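Long-range contacts in MHC class I-like protein MILL2 (Mus musculus, PDB 6A97), which binds heparan sulfate proteoglycans on the surface of fibroblasts as a GPI-anchored member of the MHC class I family: residues K39-V44 with G58-T63; V217-R222 with V264-L269. All blocks are in the same frame, centred on the assembly; numbering follows the deposited sequence.

Overall arrangement
The two contacts belong to different parts of the class I-like chain and come one after the other in sequence, interaction 1 closing before interaction 2 opens. Interaction 1 (39-44 with 58-63) lies at the surface of the alpha-1 region, where strand 42-48 of the eight-stranded platform meets the loop between strands 51-57 and 66-68. Interaction 2 (217-222 with 264-269) joins strands 217-226 and 260-268 inside the immunoglobulin domain. Their centres are 44 Å apart, on opposite sides of the chain's centre, and their nearest atoms are about 26 Å apart. Between subunits they come together: a sulfate at Arg267, probably from the crystallisation liquor, is also hydrogen-bonded to Arg61, Glu62 and Thr63 of the second subunit.

Interaction 1 (K39-V44 with G58-T63); sequences KTQLLV and GDSRET
Gln41 reaches across to the 58-63 loop with its side-chain amide, and Gly58 answers one step along with a backbone bond to Leu42. CB of Gln41 already lies near the carbonyl oxygen of Gly58; CG beside the backbone N (chi1 -58°) and an extended chain then take CG and CD past that oxygen, CD 3.3 Å from Gly58 O. At the end of the chain, Ser60 OG sits 2.4 Å from Gln41 OE1, too short for an ordinary hydrogen bond, so its exact geometry is doubtful. Ser60 N adds a weak bond to Gln41 OE1 at 3.3 Å. NE2 of Gln41 rests against Asp59, 3.5 Å from its CA. The other link is straighter: Gly58 N donates to Leu42 O at 2.9 Å, with an N-H...O angle of 170°.

Behind this first shell the loop is shaped by Asp59. Arg61 N donates to Asp59 OD1 at 3.2 Å, coming from above the carboxylate plane, and so forms an Asx turn within a type I beta turn from Asp59 to Glu62. Asp59 OD2 lies over a face of the Arg61 guanidinium, 3.3 Å from NH2, an attraction of charges alone. Asn57 OD1 accepts from Asp59 N, tying the turn back to the end of strand 51-57. On the other segment, Leu42 turns away from the loop to pack on Glu90 and Arg94 of helix 75-96. Strands 42-48 and 51-57 are antiparallel neighbours in the platform beneath the alpha-1 helix, and the contact fastens the loop leaving the second strand to the start of the first, as part of the MHC class I alpha-1/alpha-2 fold.

Interaction 2 (V217-R222 with V264-L269); sequences VTLTCR and VSIRVL. With SO4 (sulfate ion), chain E.
Strands 217-222 and 264-268 pair edge to edge as antiparallel neighbours in the four-stranded sheet of the immunoglobulin domain, their axes 4.6 Å apart and their N-to-C directions at 158°. Val217 with Val268, Leu219 with Ile266 and Cys221 with Val264 are hydrogen-bonded pairs, each closed by two backbone bonds; Thr218 with Arg267 and Thr220 with Ser265 are the non-hydrogen-bonded pairs between them. Leu219 O also receives a CA-H...O contact from Ser265 CA at 3.2 Å.

The valines, Leu219, Ile266 and Cys221 share one face of the sheet. Leu219 CB meets Ile266 CG1 at 4.0 Å, while its CD1 reaches both methyls of Val268, the two side chains crossing at about a right angle. Ile266 holds CG1 between its backbone N and carbonyl carbon (chi1 56°), which places that branch beside Leu219. This face looks into the core of a C1-set beta sandwich: Cys221 is joined by a disulfide to Cys278 of the other sheet, and Trp235, also of that sheet, packs on Leu219, Cys221 and Ile266 and donates through NE1 to Val264 O.

The other face is polar. Thr220 OG1 and Ser265 OG share a hydrogen bond of 2.7 Å, either able to donate. Thr218 and Arg267 run side by side, with Thr218 OG1 3.6 Å from Arg267 CG. A water donates to Thr218 OG1, which is also hydrogen-bonded to Tyr212 O, and accepts weakly from Arg267 NE at 3.0 Å. A sulfate ion, probably from the crystallisation liquor, accepts through O1 from Arg267 N at 3.0 Å. Arg61 N, Glu62 N and Thr63 OG1 of the second subunit are hydrogen-bonded to the same ion, which thereby bridges the two copies.

Interaction 1 (K39-V44 with G58-T63)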
ATOM      1  N   LYS A  39     -34.431 -20.895 -22.285  1.00 59.50           N
ATOM      2  CA  LYS A  39     -33.575 -20.445 -23.384  1.00 56.49           C
ATOM      3  C   LYS A  39     -32.511 -19.412 -23.000  1.00 55.04           C
ATOM      4  O   LYS A  39     -31.581 -19.177 -23.770  1.00 52.46           O
ATOM      5  CB  LYS A  39     -34.435 -19.878 -24.515  1.00 58.81           C
ATOM      6  CG  LYS A  39     -34.864 -20.922 -25.537  1.00 68.92           C
ATOM      7  CD  LYS A  39     -36.365 -21.149 -25.520  1.00 72.82           C
ATOM      8  CE  LYS A  39     -36.753 -22.298 -26.439  1.00 82.69           C
ATOM      9  NZ  LYS A  39     -38.223 -22.551 -26.441  1.00 86.29           N
ATOM     10  N   THR A  40     -32.642 -18.795 -21.828  1.00 54.81           N
ATOM     11  CA  THR A  40     -31.655 -17.808 -21.392  1.00 44.73           C
ATOM     12  C   THR A  40     -30.282 -18.451 -21.208  1.00 42.40           C
ATOM     13  O   THR A  40     -30.125 -19.410 -20.452  1.00 49.70           O
ATOM     14  CB  THR A  40     -32.069 -17.118 -20.081  1.00 45.48           C
ATOM     15  OG1 THR A  40     -33.223 -16.295 -20.312  1.00 42.50           O
ATOM     16  CG2 THR A  40     -30.934 -16.245 -19.558  1.00 45.14           C
ATOM     17  N   GLN A  41     -29.291 -17.923 -21.916  1.00 38.56           N
ATOM     18  CA  GLN A  41     -27.930 -18.435 -21.832  1.00 46.62           C
ATOM     19  C   GLN A  41     -27.161 -17.687 -20.751  1.00 43.95           C
ATOM     20  O   GLN A  41     -27.335 -16.481 -20.583  1.00 39.26           O
ATOM     21  CB  GLN A  41     -27.225 -18.310 -23.182  1.00 51.52           C
ATOM     22  CG  GLN A  41     -27.935 -19.040 -24.316  1.00 60.35           C
ATOM     23  CD  GLN A  41     -27.368 -18.690 -25.682  1.00 71.71           C
ATOM     24  OE1 GLN A  41     -27.429 -19.490 -26.616  1.00 76.72           O
ATOM     25  NE2 GLN A  41     -26.814 -17.488 -25.805  1.00 77.19           N
ATOM     26  N   LEU A  42     -26.309 -18.409 -20.030  1.00 37.81           N
ATOM     27  CA  LEU A  42     -25.616 -17.861 -18.872  1.00 40.03           C
ATOM     28  C   LEU A  42     -24.108 -17.893 -19.039  1.00 40.31           C
ATOM     29  O   LEU A  42     -23.560 -18.836 -19.612  1.00 39.23           O
ATOM     30  CB  LEU A  42     -25.995 -18.641 -17.608  1.00 41.11           C
ATOM     31  CG  LEU A  42     -27.460 -18.664 -17.166  1.00 41.85           C
ATOM     32  CD1 LEU A  42     -27.625 -19.590 -15.967  1.00 41.64           C
ATOM     33  CD2 LEU A  42     -27.953 -17.249 -16.830  1.00 32.23           C
ATOM     34  N   LEU A  43     -23.439 -16.864 -18.524  1.00 36.28           N
ATOM     35  CA  LEU A  43     -21.992 -16.899 -18.355  1.00 36.08           C
ATOM     36  C   LEU A  43     -21.691 -17.117 -16.882  1.00 35.81           C
ATOM     37  O   LEU A  43     -22.124 -16.340 -16.031  1.00 34.73           O
ATOM     38  CB  LEU A  43     -21.325 -15.613 -18.853  1.00 35.90           C
ATOM     39  CG  LEU A  43     -19.827 -15.479 -18.536  1.00 36.85           C
ATOM     40  CD1 LEU A  43     -18.988 -16.592 -19.202  1.00 33.18           C
ATOM     41  CD2 LEU A  43     -19.308 -14.109 -18.947  1.00 37.95           C
ATOM     42  N   VAL A  44     -20.970 -18.188 -16.577  1.00 35.63           N
ATOM     43  CA  VAL A  44     -20.620 -18.480 -15.198  1.00 31.09           C
ATOM     44  C   VAL A  44     -19.110 -18.449 -15.045  1.00 31.94           C
ATOM     45  O   VAL A  44     -18.391 -19.162 -15.749  1.00 37.91           O
ATOM     46  CB  VAL A  44     -21.156 -19.859 -14.735  1.00 32.79           C
ATOM     47  CG1 VAL A  44     -20.874 -20.058 -13.252  1.00 32.64           C
ATOM     48  CG2 VAL A  44     -22.655 -19.991 -15.022  1.00 32.65           C
ATOM     49  N   GLY A  58     -22.503 -20.317 -21.847  1.00 38.29           N
ATOM     50  CA  GLY A  58     -23.534 -20.964 -22.639  1.00 42.91           C
ATOM     51  C   GLY A  58     -23.944 -20.179 -23.871  1.00 44.80           C
ATOM     52  O   GLY A  58     -24.921 -20.524 -24.532  1.00 42.49           O
ATOM     53  N   ASP A  59     -23.206 -19.113 -24.171  1.00 43.69           N
ATOM     54  CA  ASP A  59     -23.461 -18.323 -25.370  1.00 53.68           C
ATOM     55  C   ASP A  59     -23.243 -19.193 -26.609  1.00 52.69           C
ATOM     56  O   ASP A  59     -22.158 -19.736 -26.808  1.00 59.32           O
ATOM     57  CB  ASP A  59     -22.555 -17.089 -25.404  1.00 64.62           C
ATOM     58  CG  ASP A  59     -22.833 -16.180 -26.592  1.00 73.49           C
ATOM     59  OD1 ASP A  59     -23.776 -16.454 -27.364  1.00 74.31           O
ATOM     60  OD2 ASP A  59     -22.107 -15.174 -26.748  1.00 80.18           O
ATOM     61  N   SER A  60     -24.284 -19.315 -27.426  1.00 56.83           N
ATOM     62  CA  SER A  60     -24.252 -20.157 -28.624  1.00 61.76           C
ATOM     63  C   SER A  60     -23.115 -19.801 -29.576  1.00 61.61           C
ATOM     64  O   SER A  60     -22.616 -20.657 -30.303  1.00 70.08           O
ATOM     65  CB  SER A  60     -25.585 -20.060 -29.369  1.00 60.49           C
ATOM     66  OG  SER A  60     -26.636 -20.618 -28.605  1.00 76.21           O
ATOM     67  N   ARG A  61     -22.705 -18.538 -29.559  1.00 63.68           N
ATOM     68  CA  ARG A  61     -21.678 -18.048 -30.468  1.00 69.79           C
ATOM     69  C   ARG A  61     -20.264 -18.282 -29.940  1.00 78.61           C
ATOM     70  O   ARG A  61     -19.293 -17.794 -30.518  1.00 86.80           O
ATOM     71  CB  ARG A  61     -21.893 -16.558 -30.740  1.00 68.62           C
ATOM     72  CG  ARG A  61     -23.170 -16.253 -31.514  1.00 78.34           C
ATOM     73  CD  ARG A  61     -23.352 -14.760 -31.754  1.00 84.00           C
ATOM     74  NE  ARG A  61     -23.556 -14.024 -30.508  1.00 81.74           N
ATOM     75  CZ  ARG A  61     -22.614 -13.308 -29.903  1.00 85.78           C
ATOM     76  NH1 ARG A  61     -21.400 -13.233 -30.430  1.00 93.76           N
ATOM     77  NH2 ARG A  61     -22.885 -12.670 -28.772  1.00 82.71           N
ATOM     78  N   GLU A  62     -20.145 -19.032 -28.849  1.00 71.25           N
ATOM     79  CA  GLU A  62     -18.837 -19.318 -28.267  1.00 67.07           C
ATOM     80  C   GLU A  62     -18.296 -20.660 -28.755  1.00 65.94           C
ATOM     81  O   GLU A  62     -18.991 -21.675 -28.693  1.00 66.75           O
ATOM     82  CB  GLU A  62     -18.917 -19.306 -26.738  1.00 71.10           C
ATOM     83  CG  GLU A  62     -17.566 -19.283 -26.035  1.00 82.38           C
ATOM     84  CD  GLU A  62     -16.978 -17.883 -25.930  1.00 89.52           C
ATOM     85  OE1 GLU A  62     -16.968 -17.154 -26.944  1.00 94.97           O
ATOM     86  OE2 GLU A  62     -16.525 -17.514 -24.824  1.00 91.93           O
ATOM     87  N   THR A  63     -17.056 -20.659 -29.236  1.00 67.10           N
ATOM     88  CA  THR A  63     -16.433 -21.872 -29.759  1.00 71.97           C
ATOM     89  C   THR A  63     -15.822 -22.715 -28.644  1.00 64.00           C
ATOM     90  O   THR A  63     -15.727 -23.935 -28.761  1.00 69.71           O
ATOM     91  CB  THR A  63     -15.346 -21.542 -30.805  1.00 74.92           C
ATOM     92  OG1 THR A  63     -14.268 -20.841 -30.175  1.00 79.42           O
ATOM     93  CG2 THR A  63     -15.925 -20.682 -31.921  1.00 75.12           C
TER

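Interaction 2 (V217-R222 with V264-L269)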
ATOM      1  N   VAL A 217       9.075  16.900 -13.608  1.00 62.60           N
ATOM      2  CA  VAL A 217       9.499  15.548 -13.919  1.00 50.88           C
ATOM      3  C   VAL A 217       8.504  14.589 -13.294  1.00 54.49           C
ATOM      4  O   VAL A 217       8.283  14.623 -12.084  1.00 51.56           O
ATOM      5  CB  VAL A 217      10.916  15.241 -13.396  1.00 51.29           C
ATOM      6  CG1 VAL A 217      11.226  13.759 -13.560  1.00 51.30           C
ATOM      7  CG2 VAL A 217      11.951  16.096 -14.118  1.00 54.05           C
ATOM      8  N   THR A 218       7.890  13.745 -14.112  1.00 55.81           N
ATOM      9  CA  THR A 218       6.971  12.744 -13.590  1.00 48.82           C
ATOM     10  C   THR A 218       7.735  11.478 -13.221  1.00 52.90           C
ATOM     11  O   THR A 218       8.352  10.841 -14.077  1.00 61.22           O
ATOM     12  CB  THR A 218       5.861  12.407 -14.602  1.00 44.78           C
ATOM     13  OG1 THR A 218       5.080  13.581 -14.862  1.00 50.09           O
ATOM     14  CG2 THR A 218       4.952  11.316 -14.058  1.00 39.96           C
ATOM     15  N   LEU A 219       7.714  11.136 -11.937  1.00 49.79           N
ATOM     16  CA  LEU A 219       8.329   9.906 -11.453  1.00 43.26           C
ATOM     17  C   LEU A 219       7.282   8.811 -11.402  1.00 47.19           C
ATOM     18  O   LEU A 219       6.246   8.973 -10.760  1.00 41.07           O
ATOM     19  CB  LEU A 219       8.947  10.105 -10.067  1.00 41.19           C
ATOM     20  CG  LEU A 219      10.021  11.187  -9.930  1.00 43.70           C
ATOM     21  CD1 LEU A 219      10.446  11.348  -8.471  1.00 42.76           C
ATOM     22  CD2 LEU A 219      11.215  10.864 -10.799  1.00 54.82           C
ATOM     23  N   THR A 220       7.541   7.697 -12.073  1.00 46.23           N
ATOM     24  CA  THR A 220       6.580   6.604 -12.069  1.00 40.47           C
ATOM     25  C   THR A 220       7.179   5.344 -11.468  1.00 42.03           C
ATOM     26  O   THR A 220       8.212   4.850 -11.921  1.00 46.26           O
ATOM     27  CB  THR A 220       6.068   6.299 -13.480  1.00 44.22           C
ATOM     28  OG1 THR A 220       5.446   7.472 -14.016  1.00 51.09           O
ATOM     29  CG2 THR A 220       5.057   5.155 -13.448  1.00 40.72           C
ATOM     30  N   CYS A 221       6.522   4.840 -10.434  1.00 40.42           N
ATOM     31  CA  CYS A 221       6.929   3.603  -9.799  1.00 41.68           C
ATOM     32  C   CYS A 221       5.994   2.470 -10.208  1.00 41.95           C
ATOM     33  O   CYS A 221       4.778   2.589 -10.066  1.00 40.19           O
ATOM     34  CB  CYS A 221       6.935   3.764  -8.282  1.00 41.69           C
ATOM     35  SG  CYS A 221       7.359   2.267  -7.397  1.00 52.79           S
ATOM     36  N   ARG A 222       6.560   1.381 -10.723  1.00 40.20           N
ATOM     37  CA  ARG A 222       5.766   0.211 -11.092  1.00 41.89           C
ATOM     38  C   ARG A 222       6.235  -1.032 -10.355  1.00 40.01           C
ATOM     39  O   ARG A 222       7.433  -1.287 -10.251  1.00 42.54           O
ATOM     40  CB  ARG A 222       5.828  -0.040 -12.598  1.00 38.79           C
ATOM     41  CG  ARG A 222       5.231   1.073 -13.445  1.00 39.17           C
ATOM     42  CD  ARG A 222       5.409   0.772 -14.928  1.00 38.91           C
ATOM     43  NE  ARG A 222       4.552  -0.334 -15.353  1.00 40.50           N
ATOM     44  CZ  ARG A 222       4.528  -0.838 -16.584  1.00 47.28           C
ATOM     45  NH1 ARG A 222       5.324  -0.345 -17.528  1.00 48.31           N
ATOM     46  NH2 ARG A 222       3.706  -1.841 -16.870  1.00 37.74           N
ATOM     47  N   VAL A 264       2.154   3.927  -9.362  1.00 39.30           N
ATOM     48  CA  VAL A 264       1.895   5.216  -8.715  1.00 40.58           C
ATOM     49  C   VAL A 264       2.863   6.247  -9.268  1.00 39.89           C
ATOM     50  O   VAL A 264       4.068   5.997  -9.346  1.00 40.85           O
ATOM     51  CB  VAL A 264       2.048   5.162  -7.173  1.00 40.66           C
ATOM     52  CG1 VAL A 264       1.686   6.502  -6.560  1.00 45.48           C
ATOM     53  CG2 VAL A 264       1.175   4.085  -6.572  1.00 42.93           C
ATOM     54  N   SER A 265       2.337   7.402  -9.661  1.00 40.94           N
ATOM     55  CA  SER A 265       3.173   8.479 -10.173  1.00 44.29           C
ATOM     56  C   SER A 265       3.051   9.744  -9.333  1.00 46.56           C
ATOM     57  O   SER A 265       2.033   9.966  -8.679  1.00 45.44           O
ATOM     58  CB  SER A 265       2.815   8.790 -11.627  1.00 54.43           C
ATOM     59  OG  SER A 265       3.187   7.718 -12.474  1.00 62.44           O
ATOM     60  N   ILE A 266       4.105  10.559  -9.353  1.00 40.33           N
ATOM     61  CA  ILE A 266       4.097  11.884  -8.742  1.00 40.05           C
ATOM     62  C   ILE A 266       4.832  12.855  -9.650  1.00 45.24           C
ATOM     63  O   ILE A 266       5.613  12.440 -10.506  1.00 45.53           O
ATOM     64  CB  ILE A 266       4.770  11.903  -7.351  1.00 40.20           C
ATOM     65  CG1 ILE A 266       6.200  11.365  -7.446  1.00 46.16           C
ATOM     66  CG2 ILE A 266       3.953  11.097  -6.339  1.00 40.10           C
ATOM     67  CD1 ILE A 266       6.976  11.442  -6.147  1.00 52.61           C
ATOM     68  N   ARG A 267       4.584  14.146  -9.459  1.00 43.75           N
ATOM     69  CA  ARG A 267       5.302  15.168 -10.203  1.00 49.29           C
ATOM     70  C   ARG A 267       6.185  15.961  -9.257  1.00 50.42           C
ATOM     71  O   ARG A 267       5.737  16.414  -8.204  1.00 49.30           O
ATOM     72  CB  ARG A 267       4.332  16.093 -10.940  1.00 53.67           C
ATOM     73  CG  ARG A 267       3.612  15.406 -12.085  1.00 67.53           C
ATOM     74  CD  ARG A 267       2.130  15.706 -12.064  1.00 77.65           C
ATOM     75  NE  ARG A 267       1.346  14.511 -12.358  1.00 86.58           N
ATOM     76  CZ  ARG A 267       1.029  13.588 -11.455  1.00 85.58           C
ATOM     77  NH1 ARG A 267       1.428  13.723 -10.198  1.00 92.77           N
ATOM     78  NH2 ARG A 267       0.313  12.532 -11.806  1.00 78.88           N
ATOM     79  N   VAL A 268       7.453  16.102  -9.626  1.00 44.09           N
ATOM     80  CA  VAL A 268       8.402  16.851  -8.822  1.00 43.65           C
ATOM     81  C   VAL A 268       9.092  17.860  -9.712  1.00 49.09           C
ATOM     82  O   VAL A 268       8.907  17.847 -10.929  1.00 56.53           O
ATOM     83  CB  VAL A 268       9.447  15.930  -8.161  1.00 43.97           C
ATOM     84  CG1 VAL A 268       8.754  14.801  -7.427  1.00 41.56           C
ATOM     85  CG2 VAL A 268      10.411  15.374  -9.204  1.00 44.21           C
ATOM     86  N   LEU A 269       9.880  18.738  -9.101  1.00 49.46           N
ATOM     87  CA  LEU A 269      10.649  19.724  -9.844  1.00 52.84           C
ATOM     88  C   LEU A 269      11.967  19.120 -10.325  1.00 59.00           C
ATOM     89  O   LEU A 269      12.521  18.240  -9.666  1.00 57.06           O
ATOM     90  CB  LEU A 269      10.912  20.958  -8.979  1.00 57.20           C
ATOM     91  CG  LEU A 269       9.673  21.626  -8.382  1.00 58.65           C
ATOM     92  CD1 LEU A 269      10.075  22.759  -7.451  1.00 61.85           C
ATOM     93  CD2 LEU A 269       8.751  22.131  -9.487  1.00 56.84           C
TER
HETATM   94  S   SO4 E 301       1.166  15.202  -7.783  1.00 56.90           S
HETATM   95  O1  SO4 E 301       2.397  14.475  -7.490  1.00 55.63           O
HETATM   96  O2  SO4 E 301       0.811  16.038  -6.641  1.00 53.07           O
HETATM   97  O3  SO4 E 301       0.080  14.263  -8.036  1.00 53.22           O
HETATM   98  O4  SO4 E 301       1.375  16.036  -8.959  1.00 52.74           O
HETATM   99  O   HOH W   1       2.330  13.443 -14.948  1.00 66.74           O